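Side-chain contacts in glucokinase (Thermus thermophilus, PDB 3VOV), which catalyses the phosphorylation of hexoses such as glucose, with ATP as the probable phosphate donor, as a ROK-family hexokinase: residues Arg49-Arg52 / Val56-Glu59; Pro89-Leu94 / Val102-Asp107; Ala111-His116 / Ala289-Tyr294; Gly138-Val141 / Val146-Gly149. All blocks are in the same frame, centred on the assembly; numbering follows the deposited sequence.

Contact 1: residues Arg49-Arg52 / Val56-Glu59; sequences RAER and VRGE
The turn that leads from the C-terminal end of helix 36-54 toward strand 61-65 is held by E51, whose backbone and carboxylate both meet the outgoing segment V56-G58. The chain of E51 leaves with CG beside its own backbone N (chi1 -81°) and then runs extended, which carries OE2 over to the peptide N of G58. This hydrogen bond is modelled at 2.5 Å between G58 N and E51 OE2 with an N-H...O angle of 161°; so short a length should be read with caution. E51 OE2 also lies 3.2 Å from R57 CA, and R57 CG approaches the same oxygen at 3.5 Å. R100 forms a salt bridge with E51 OE2 and bonds to G58 O, so E51 OE2 is approached by two donors, G58 N and R100 NH1. Nearer the helix end, V56 N makes a weak bond of 3.2 Å to E51 O, while V56 O sits 3.3 Å from E51 CA in a CH...O contact. With an alanine at E51, G58 N would probably lose its acceptor and R100 its negative mate. Helix 36-54 joins strands 27-30 and 61-65 of one mixed sheet, and this turn is its exit, in the alpha/beta fold shared with the actin-like ATPases.

Contact 2: residues Pro89-Leu94 / Val102-Asp107; sequences PIRRIL and VFLEND
This is a buried helix-on-strand packing: I90, R91 and L94 of helix 90-98 lie against V102 and L104 of strand 102-106, the strand at one edge of the first mixed sheet. Helix and strand run nearly antiparallel, 154° between their directions, with short axes 8.4 Å apart. L94 CB rests on V102 CG2 at 3.7 Å, the two side chains at about a right angle, and I90 CG2 meets L104 CD2 at 4.0 Å. On the other flank of V102, R91 lays its aliphatic part alongside, CG 4.0 Å from V102 CB. The R91 chain leaves anti to its N and bends at chi3 (-77°), turning the guanidinium past L104 CG. R91 NH2 gives one hydrogen bond to F71 O and another, of 2.7 Å, to a water that also accepts from L104 N at 3.0 Å. A methionine in place of R91 would probably leave F71 O without this donor and the water with just L104 N of the two. Helix 36-54 and strand 61-65 enclose the apolar side. Cohesion thus comes from aliphatic packing; between the two segments the polar link runs through one water, while V102 N bonds directly to E95 of the same helix.

Contact 3: residues Ala111-His116 / Ala289-Tyr294; sequences AALAEH and AALTAY
Flat side chains take no part in this meeting of L113 and A114 with L291 and T292: no ring or planar group offers a face or an edge across it, and aliphatic branches do the touching. Two helices cross here steeply, 107-118 and 284-299, their short axes 8.7 Å apart at 79°. Helix 107-118 leads from the first mixed sheet to the second, and helix 284-299 comes back after the last strand of the second, consistent with the crossed linking helices between the two lobes of the actin-like ATPase fold. The side chains of L113 and L291 lie obliquely across one another. With CG anti to the peptide N (chi1 -170°), L113 sends CD2 across to the other helix, where it lies 3.8 Å from L291 CB. L291 answers in the opposite sense: its CD1 settles on the backbone of the first helix, 3.6 Å from A114 CA and 3.8 Å from L113 O. The methyl of A114 is short enough to let that branch in, its CB 4.3 Å from L291 CD1. L280 and L287 adjoin A114, and L295 extends the apolar packing around L113. T292 turns its polar end to its own helix, bonding through OG1 to G288 O; the same OG1 has L113 CD2 at 3.4 Å, the two side chains meeting at about a right angle.

Contact 4: residues Gly138-Val141 / Val146-Gly149; sequences GGVV and VLRG
V141 and V146 face each other as an antiparallel, non-hydrogen-bonded pair, CA to CA 4.5 Å, and one step on L147 N bonds to V140 O at 2.7 Å. That bond is almost straight, 176° at the hydrogen, and it also follows the carbonyl direction closely (163° at O). V146 CA adds a CH...O contact of 3.4 Å to the same V140 O. Between V140 and L147 the opposite N-H...O link is not direct: a water accepts from V140 N at 2.9 Å and donates to L147 O at 2.8 Å, so one water stands in for a direct backbone hydrogen bond on this side of L147. The side chains alternate. V141 brings CG2, set beside its own backbone N, to 4.4 Å from V146 CG2, on the face covered by helix 107-118. V140 and L147 lie on the other face, CB to CB 4.0 Å, packed against F236 of helix 212-236, and L147 also touches A235 of the second subunit. Strands 136-142 and 145-146, antiparallel and joined by a tight turn, form a beta-hairpin at the edge of the second mixed sheet of this actin-like ATPase fold.

In the fold
From the N terminus, contact 1 closes the short loop after helix 36-54, and contact 2 then closes the connection that brings helix 90-98 back to strand 102-106; their centres lie about 17 Å apart without touching. Strand 102-106 runs directly into helix 107-118, the first half of contact 3, whose second half comes from the C-terminal helix 284-299. Contact 3 thus closes a long loop, and contact 4, which closes the short hairpin turn between V141 and V146, is nested inside it. Contacts 2, 3 and 4 touch one another: T292 packs on E105, H116 on V141, and E105 forms a salt bridge with R148. Together they tie the first sheet, the crossing helices and the second sheet.

Contact 1: residues Arg49-Arg52 / Val56-Glu59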
loop_
_atom_site.group_PDB
_atom_site.type_symbol
_atom_site.label_atom_id
_atom_site.label_comp_id
_atom_site.label_asym_id
_atom_site.label_seq_id
_atom_site.Cartn_x
_atom_site.Cartn_y
_atom_site.Cartn_z
ATOM N N ARG B 49 -9.907 44.058 27.312
ATOM C CA ARG B 49 -9.005 43.836 28.425
ATOM C C ARG B 49 -7.526 43.842 28.024
ATOM O O ARG B 49 -6.686 44.474 28.699
ATOM C CB ARG B 49 -9.383 42.574 29.209
ATOM C CG ARG B 49 -8.545 42.409 30.456
ATOM C CD ARG B 49 -9.029 41.282 31.336
ATOM N NE ARG B 49 -7.898 40.768 32.092
ATOM C CZ ARG B 49 -7.877 39.614 32.753
ATOM N NH1 ARG B 49 -8.949 38.816 32.779
ATOM N NH2 ARG B 49 -6.755 39.258 33.383
ATOM N N ALA B 50 -7.199 43.155 26.931
ATOM C CA ALA B 50 -5.820 43.128 26.431
ATOM C C ALA B 50 -5.356 44.545 26.087
ATOM O O ALA B 50 -4.191 44.916 26.284
ATOM C CB ALA B 50 -5.739 42.222 25.167
ATOM N N GLU B 51 -6.273 45.330 25.543
ATOM C CA GLU B 51 -5.958 46.679 25.156
ATOM C C GLU B 51 -5.776 47.576 26.388
ATOM O O GLU B 51 -4.905 48.434 26.395
ATOM C CB GLU B 51 -7.037 47.192 24.242
ATOM C CG GLU B 51 -6.843 46.709 22.794
ATOM C CD GLU B 51 -7.907 47.246 21.873
ATOM O OE1 GLU B 51 -9.075 47.316 22.294
ATOM O OE2 GLU B 51 -7.589 47.598 20.720
ATOM N N ARG B 52 -6.582 47.362 27.426
ATOM C CA ARG B 52 -6.401 48.086 28.704
ATOM C C ARG B 52 -5.071 47.713 29.357
ATOM O O ARG B 52 -4.338 48.578 29.856
ATOM C CB ARG B 52 -7.545 47.789 29.681
ATOM C CG ARG B 52 -8.865 48.378 29.242
ATOM C CD ARG B 52 -9.882 48.383 30.380
ATOM N NE ARG B 52 -10.271 47.039 30.831
ATOM C CZ ARG B 52 -11.256 46.320 30.302
ATOM N NH1 ARG B 52 -11.963 46.796 29.282
ATOM N NH2 ARG B 52 -11.533 45.116 30.792
ATOM N N VAL B 56 -2.666 50.247 25.027
ATOM C CA VAL B 56 -2.722 50.643 23.629
ATOM C C VAL B 56 -3.882 49.913 23.009
ATOM O O VAL B 56 -4.179 48.782 23.395
ATOM C CB VAL B 56 -1.481 50.188 22.810
ATOM C CG1 VAL B 56 -0.904 51.362 22.073
ATOM C CG2 VAL B 56 -0.445 49.570 23.697
ATOM N N ARG B 57 -4.455 50.551 22.009
ATOM C CA ARG B 57 -5.554 50.062 21.215
ATOM C C ARG B 57 -5.030 49.456 19.905
ATOM O O ARG B 57 -4.126 50.007 19.285
ATOM C CB ARG B 57 -6.405 51.279 20.897
ATOM C CG ARG B 57 -7.772 51.040 20.278
ATOM C CD ARG B 57 -8.522 52.394 20.070
ATOM N NE ARG B 57 -9.632 52.262 19.126
ATOM C CZ ARG B 57 -10.828 51.789 19.452
ATOM N NH1 ARG B 57 -11.087 51.425 20.704
ATOM N NH2 ARG B 57 -11.772 51.699 18.526
ATOM N N GLY B 58 -5.583 48.329 19.459
ATOM C CA GLY B 58 -5.140 47.789 18.182
ATOM C C GLY B 58 -5.918 48.411 17.039
ATOM O O GLY B 58 -7.083 48.817 17.215
ATOM N N GLU B 59 -5.315 48.498 15.863
ATOM C CA GLU B 59 -6.111 48.929 14.719
ATOM C C GLU B 59 -6.839 47.859 13.906
ATOM O O GLU B 59 -7.599 48.184 12.985
ATOM C CB GLU B 59 -5.379 49.906 13.807
ATOM C CG GLU B 59 -3.963 49.661 13.463
ATOM C CD GLU B 59 -3.390 50.913 12.818
ATOM O OE1 GLU B 59 -3.090 51.876 13.555
ATOM O OE2 GLU B 59 -3.251 50.940 11.577
#

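Contact 2: residues Pro89-Leu94 / Val102-Asp107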
loop_
_atom_site.group_PDB
_atom_site.type_symbol
_atom_site.label_atom_id
_atom_site.label_comp_id
_atom_site.label_asym_id
_atom_site.label_seq_id
_atom_site.Cartn_x
_atom_site.Cartn_y
_atom_site.Cartn_z
ATOM N N PRO B 89 -21.653 33.681 12.361
ATOM C CA PRO B 89 -20.993 34.785 11.634
ATOM C C PRO B 89 -20.155 35.694 12.523
ATOM O O PRO B 89 -20.394 36.908 12.598
ATOM C CB PRO B 89 -22.165 35.558 11.020
ATOM C CG PRO B 89 -23.268 35.378 12.033
ATOM C CD PRO B 89 -23.085 33.966 12.599
ATOM N N ILE B 90 -19.139 35.092 13.135
ATOM C CA ILE B 90 -18.245 35.760 14.041
ATOM C C ILE B 90 -17.635 37.038 13.479
ATOM O O ILE B 90 -17.507 38.010 14.216
ATOM C CB ILE B 90 -17.175 34.747 14.616
ATOM C CG1 ILE B 90 -16.509 35.271 15.890
ATOM C CG2 ILE B 90 -16.096 34.371 13.550
ATOM C CD1 ILE B 90 -17.458 35.761 16.977
ATOM N N ARG B 91 -17.255 37.061 12.207
ATOM C CA ARG B 91 -16.470 38.188 11.722
ATOM C C ARG B 91 -17.215 39.533 11.829
ATOM O O ARG B 91 -16.684 40.508 12.379
ATOM C CB ARG B 91 -16.006 37.988 10.299
ATOM C CG ARG B 91 -15.062 39.112 9.866
ATOM C CD ARG B 91 -15.018 39.215 8.380
ATOM N NE ARG B 91 -14.205 38.157 7.821
ATOM C CZ ARG B 91 -14.429 37.518 6.672
ATOM N NH1 ARG B 91 -15.493 37.793 5.911
ATOM N NH2 ARG B 91 -13.568 36.584 6.287
ATOM N N ARG B 92 -18.432 39.586 11.279
ATOM C CA ARG B 92 -19.236 40.828 11.320
ATOM C C ARG B 92 -19.626 41.190 12.738
ATOM O O ARG B 92 -19.606 42.343 13.102
ATOM C CB ARG B 92 -20.480 40.706 10.442
ATOM C CG ARG B 92 -20.206 40.910 8.971
ATOM C CD ARG B 92 -19.646 42.304 8.644
ATOM N NE ARG B 92 -19.539 42.374 7.197
ATOM C CZ ARG B 92 -18.438 42.128 6.486
ATOM N NH1 ARG B 92 -18.505 42.188 5.160
ATOM N NH2 ARG B 92 -17.258 41.908 7.086
ATOM N N ILE B 93 -19.993 40.192 13.527
ATOM C CA ILE B 93 -20.421 40.430 14.868
ATOM C C ILE B 93 -19.254 41.066 15.609
ATOM O O ILE B 93 -19.413 42.106 16.265
ATOM C CB ILE B 93 -20.836 39.121 15.535
ATOM C CG1 ILE B 93 -22.139 38.595 14.925
ATOM C CG2 ILE B 93 -21.077 39.345 17.013
ATOM C CD1 ILE B 93 -22.458 37.180 15.289
ATOM N N LEU B 94 -18.065 40.473 15.488
ATOM C CA LEU B 94 -16.909 41.035 16.168
ATOM C C LEU B 94 -16.571 42.425 15.692
ATOM O O LEU B 94 -16.225 43.251 16.492
ATOM C CB LEU B 94 -15.670 40.130 16.045
ATOM C CG LEU B 94 -15.031 39.588 17.332
ATOM C CD1 LEU B 94 -13.620 39.015 17.068
ATOM C CD2 LEU B 94 -15.041 40.498 18.560
ATOM N N VAL B 102 -11.807 42.718 11.404
ATOM C CA VAL B 102 -11.459 41.426 11.962
ATOM C C VAL B 102 -10.987 40.534 10.804
ATOM O O VAL B 102 -11.646 40.481 9.748
ATOM C CB VAL B 102 -12.689 40.785 12.650
ATOM C CG1 VAL B 102 -12.407 39.332 13.007
ATOM C CG2 VAL B 102 -13.093 41.566 13.892
ATOM N N PHE B 103 -9.860 39.845 11.017
ATOM C CA PHE B 103 -9.290 38.920 10.045
ATOM C C PHE B 103 -9.241 37.511 10.653
ATOM O O PHE B 103 -8.611 37.289 11.685
ATOM C CB PHE B 103 -7.884 39.411 9.620
ATOM C CG PHE B 103 -7.891 40.770 8.936
ATOM C CD1 PHE B 103 -8.191 40.871 7.581
ATOM C CD2 PHE B 103 -7.630 41.939 9.662
ATOM C CE1 PHE B 103 -8.213 42.124 6.939
ATOM C CE2 PHE B 103 -7.649 43.210 9.041
ATOM C CZ PHE B 103 -7.930 43.300 7.671
ATOM N N LEU B 104 -9.939 36.568 10.026
ATOM C CA LEU B 104 -10.058 35.206 10.525
ATOM C C LEU B 104 -8.931 34.328 9.988
ATOM O O LEU B 104 -8.493 34.503 8.856
ATOM C CB LEU B 104 -11.330 34.589 9.964
ATOM C CG LEU B 104 -12.676 35.180 10.334
ATOM C CD1 LEU B 104 -13.737 34.120 9.991
ATOM C CD2 LEU B 104 -12.747 35.530 11.799
ATOM N N GLU B 105 -8.509 33.349 10.772
ATOM C CA GLU B 105 -7.530 32.413 10.272
ATOM C C GLU B 105 -7.737 31.078 10.981
ATOM O O GLU B 105 -8.181 31.031 12.132
ATOM C CB GLU B 105 -6.116 32.957 10.478
ATOM C CG GLU B 105 -4.961 32.062 9.880
ATOM C CD GLU B 105 -5.147 31.781 8.407
ATOM O OE1 GLU B 105 -5.901 30.826 8.051
ATOM O OE2 GLU B 105 -4.526 32.502 7.599
ATOM N N ASN B 106 -7.481 30.000 10.260
ATOM C CA ASN B 106 -7.503 28.657 10.834
ATOM C C ASN B 106 -6.335 28.550 11.839
ATOM O O ASN B 106 -5.247 29.091 11.602
ATOM C CB ASN B 106 -7.388 27.660 9.671
ATOM C CG ASN B 106 -6.760 26.376 10.075
ATOM O OD1 ASN B 106 -7.393 25.550 10.754
ATOM N ND2 ASN B 106 -5.526 26.162 9.658
ATOM N N ASP B 107 -6.547 27.853 12.950
ATOM C CA ASP B 107 -5.540 27.788 14.018
ATOM C C ASP B 107 -4.198 27.197 13.602
ATOM O O ASP B 107 -3.165 27.681 14.037
ATOM C CB ASP B 107 -6.079 27.065 15.244
ATOM C CG ASP B 107 -6.471 25.602 14.959
ATOM O OD1 ASP B 107 -6.621 25.145 13.813
ATOM O OD2 ASP B 107 -6.558 24.895 15.932
HETATM O O HOH W 1 -11.308 37.407 7.491
#

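Contact 3: residues Ala111-His116 / Ala289-Tyr294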
loop_
_atom_site.group_PDB
_atom_site.type_symbol
_atom_site.label_atom_id
_atom_site.label_comp_id
_atom_site.label_asym_id
_atom_site.label_seq_id
_atom_site.Cartn_x
_atom_site.Cartn_y
_atom_site.Cartn_z
ATOM N N ALA B 111 -0.604 29.098 13.603
ATOM C CA ALA B 111 0.636 28.608 14.182
ATOM C C ALA B 111 1.744 28.580 13.136
ATOM O O ALA B 111 2.886 28.954 13.420
ATOM C CB ALA B 111 0.464 27.210 14.882
ATOM N N ALA B 112 1.425 28.147 11.914
ATOM C CA ALA B 112 2.430 28.117 10.856
ATOM C C ALA B 112 3.014 29.533 10.561
ATOM O O ALA B 112 4.236 29.698 10.400
ATOM C CB ALA B 112 1.807 27.523 9.545
ATOM N N LEU B 113 2.138 30.537 10.442
ATOM C CA LEU B 113 2.568 31.943 10.239
ATOM C C LEU B 113 3.488 32.423 11.368
ATOM O O LEU B 113 4.502 33.066 11.136
ATOM C CB LEU B 113 1.327 32.865 10.098
ATOM C CG LEU B 113 1.422 34.334 9.663
ATOM C CD1 LEU B 113 2.071 34.436 8.264
ATOM C CD2 LEU B 113 0.029 35.045 9.696
ATOM N N ALA B 114 3.133 32.074 12.602
ATOM C CA ALA B 114 3.860 32.466 13.746
ATOM C C ALA B 114 5.240 31.804 13.751
ATOM O O ALA B 114 6.245 32.478 13.922
ATOM C CB ALA B 114 3.058 32.147 15.050
ATOM N N GLU B 115 5.305 30.501 13.538
ATOM C CA GLU B 115 6.626 29.838 13.470
ATOM C C GLU B 115 7.475 30.390 12.341
ATOM O O GLU B 115 8.722 30.468 12.443
ATOM C CB GLU B 115 6.481 28.314 13.332
ATOM C CG GLU B 115 5.884 27.669 14.565
ATOM C CD GLU B 115 6.833 27.543 15.729
ATOM O OE1 GLU B 115 8.079 27.671 15.545
ATOM O OE2 GLU B 115 6.302 27.261 16.846
ATOM N N HIS B 116 6.827 30.786 11.267
ATOM C CA HIS B 116 7.549 31.398 10.153
ATOM C C HIS B 116 8.223 32.736 10.466
ATOM O O HIS B 116 9.385 32.921 10.147
ATOM C CB HIS B 116 6.607 31.603 8.982
ATOM C CG HIS B 116 7.279 32.135 7.764
ATOM N ND1 HIS B 116 7.825 31.312 6.800
ATOM C CD2 HIS B 116 7.467 33.410 7.332
ATOM C CE1 HIS B 116 8.344 32.065 5.832
ATOM N NE2 HIS B 116 8.124 33.338 6.121
ATOM N N ALA B 289 -2.511 34.563 15.012
ATOM C CA ALA B 289 -3.767 35.341 14.834
ATOM C C ALA B 289 -3.430 36.838 14.814
ATOM O O ALA B 289 -3.941 37.611 14.001
ATOM C CB ALA B 289 -4.736 35.039 15.962
ATOM N N ALA B 290 -2.544 37.241 15.694
ATOM C CA ALA B 290 -2.124 38.630 15.686
ATOM C C ALA B 290 -1.378 38.959 14.403
ATOM O O ALA B 290 -1.629 39.982 13.793
ATOM C CB ALA B 290 -1.270 38.946 16.934
ATOM N N LEU B 291 -0.441 38.101 13.994
ATOM C CA LEU B 291 0.289 38.354 12.759
ATOM C C LEU B 291 -0.590 38.402 11.532
ATOM O O LEU B 291 -0.331 39.162 10.577
ATOM C CB LEU B 291 1.330 37.290 12.529
ATOM C CG LEU B 291 2.653 37.445 13.233
ATOM C CD1 LEU B 291 3.280 36.024 13.233
ATOM C CD2 LEU B 291 3.521 38.469 12.465
ATOM N N THR B 292 -1.634 37.591 11.533
ATOM C CA THR B 292 -2.636 37.673 10.455
ATOM C C THR B 292 -3.128 39.095 10.276
ATOM O O THR B 292 -3.064 39.650 9.174
ATOM C CB THR B 292 -3.806 36.638 10.695
ATOM O OG1 THR B 292 -3.236 35.336 10.705
ATOM C CG2 THR B 292 -4.888 36.694 9.612
ATOM N N ALA B 293 -3.625 39.694 11.356
ATOM C CA ALA B 293 -4.148 41.076 11.280
ATOM C C ALA B 293 -3.012 42.076 10.959
ATOM O O ALA B 293 -3.184 43.041 10.203
ATOM C CB ALA B 293 -4.839 41.452 12.625
ATOM N N TYR B 294 -1.856 41.865 11.561
ATOM C CA TYR B 294 -0.720 42.800 11.402
ATOM C C TYR B 294 -0.278 42.885 9.923
ATOM O O TYR B 294 -0.127 43.992 9.315
ATOM C CB TYR B 294 0.442 42.341 12.317
ATOM C CG TYR B 294 1.641 43.260 12.222
ATOM C CD1 TYR B 294 2.640 43.059 11.270
ATOM C CD2 TYR B 294 1.730 44.371 13.053
ATOM C CE1 TYR B 294 3.763 43.957 11.190
ATOM C CE2 TYR B 294 2.797 45.250 12.976
ATOM C CZ TYR B 294 3.807 45.044 12.065
ATOM O OH TYR B 294 4.820 45.969 12.046
#

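Contact 4: residues Gly138-Val141 / Val146-Gly149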
loop_
_atom_site.group_PDB
_atom_site.type_symbol
_atom_site.label_atom_id
_atom_site.label_comp_id
_atom_site.label_asym_id
_atom_site.label_seq_id
_atom_site.Cartn_x
_atom_site.Cartn_y
_atom_site.Cartn_z
ATOM N N GLY B 138 -1.887 21.592 9.457
ATOM C CA GLY B 138 -0.675 22.262 9.017
ATOM C C GLY B 138 -0.919 23.597 8.387
ATOM O O GLY B 138 -2.012 24.130 8.429
ATOM N N GLY B 139 0.114 24.154 7.786
ATOM C CA GLY B 139 -0.029 25.426 7.106
ATOM C C GLY B 139 1.136 25.609 6.188
ATOM O O GLY B 139 2.225 25.074 6.457
ATOM N N VAL B 140 0.891 26.307 5.071
ATOM C CA VAL B 140 1.913 26.654 4.118
ATOM C C VAL B 140 2.054 28.178 4.047
ATOM O O VAL B 140 1.060 28.894 3.846
ATOM C CB VAL B 140 1.578 26.115 2.713
ATOM C CG1 VAL B 140 2.810 26.306 1.806
ATOM C CG2 VAL B 140 1.239 24.610 2.795
ATOM N N VAL B 141 3.290 28.643 4.209
ATOM C CA VAL B 141 3.635 30.080 4.217
ATOM C C VAL B 141 4.574 30.323 3.044
ATOM O O VAL B 141 5.659 29.746 2.966
ATOM C CB VAL B 141 4.304 30.505 5.541
ATOM C CG1 VAL B 141 4.642 32.021 5.561
ATOM C CG2 VAL B 141 3.327 30.167 6.745
ATOM N N VAL B 146 0.258 33.144 4.581
ATOM C CA VAL B 146 -0.471 31.868 4.528
ATOM C C VAL B 146 -1.117 31.609 3.149
ATOM O O VAL B 146 -1.814 32.470 2.576
ATOM C CB VAL B 146 -1.520 31.783 5.687
ATOM C CG1 VAL B 146 -2.475 30.614 5.487
ATOM C CG2 VAL B 146 -0.796 31.701 7.040
ATOM N N LEU B 147 -0.878 30.412 2.631
ATOM C CA LEU B 147 -1.587 29.917 1.444
ATOM C C LEU B 147 -2.984 29.482 1.871
ATOM O O LEU B 147 -3.136 28.483 2.528
ATOM C CB LEU B 147 -0.864 28.679 0.878
ATOM C CG LEU B 147 -0.815 28.318 -0.611
ATOM C CD1 LEU B 147 -0.777 26.758 -0.828
ATOM C CD2 LEU B 147 -1.828 29.006 -1.507
ATOM N N ARG B 148 -3.997 30.208 1.465
ATOM C CA ARG B 148 -5.353 29.897 1.881
ATOM C C ARG B 148 -6.138 29.025 0.903
ATOM O O ARG B 148 -7.058 28.351 1.344
ATOM C CB ARG B 148 -6.148 31.170 2.209
ATOM C CG ARG B 148 -5.972 31.602 3.742
ATOM C CD ARG B 148 -6.779 32.863 4.117
ATOM N NE ARG B 148 -6.093 33.647 5.142
ATOM C CZ ARG B 148 -5.656 34.906 4.975
ATOM N NH1 ARG B 148 -5.844 35.552 3.817
ATOM N NH2 ARG B 148 -5.027 35.548 5.972
ATOM N N GLY B 149 -5.785 29.097 -0.382
ATOM C CA GLY B 149 -6.486 28.389 -1.454
ATOM C C GLY B 149 -7.712 29.144 -1.970
ATOM O O GLY B 149 -8.227 30.043 -1.305
HETATM O O HOH W 2 -1.884 26.963 4.532
#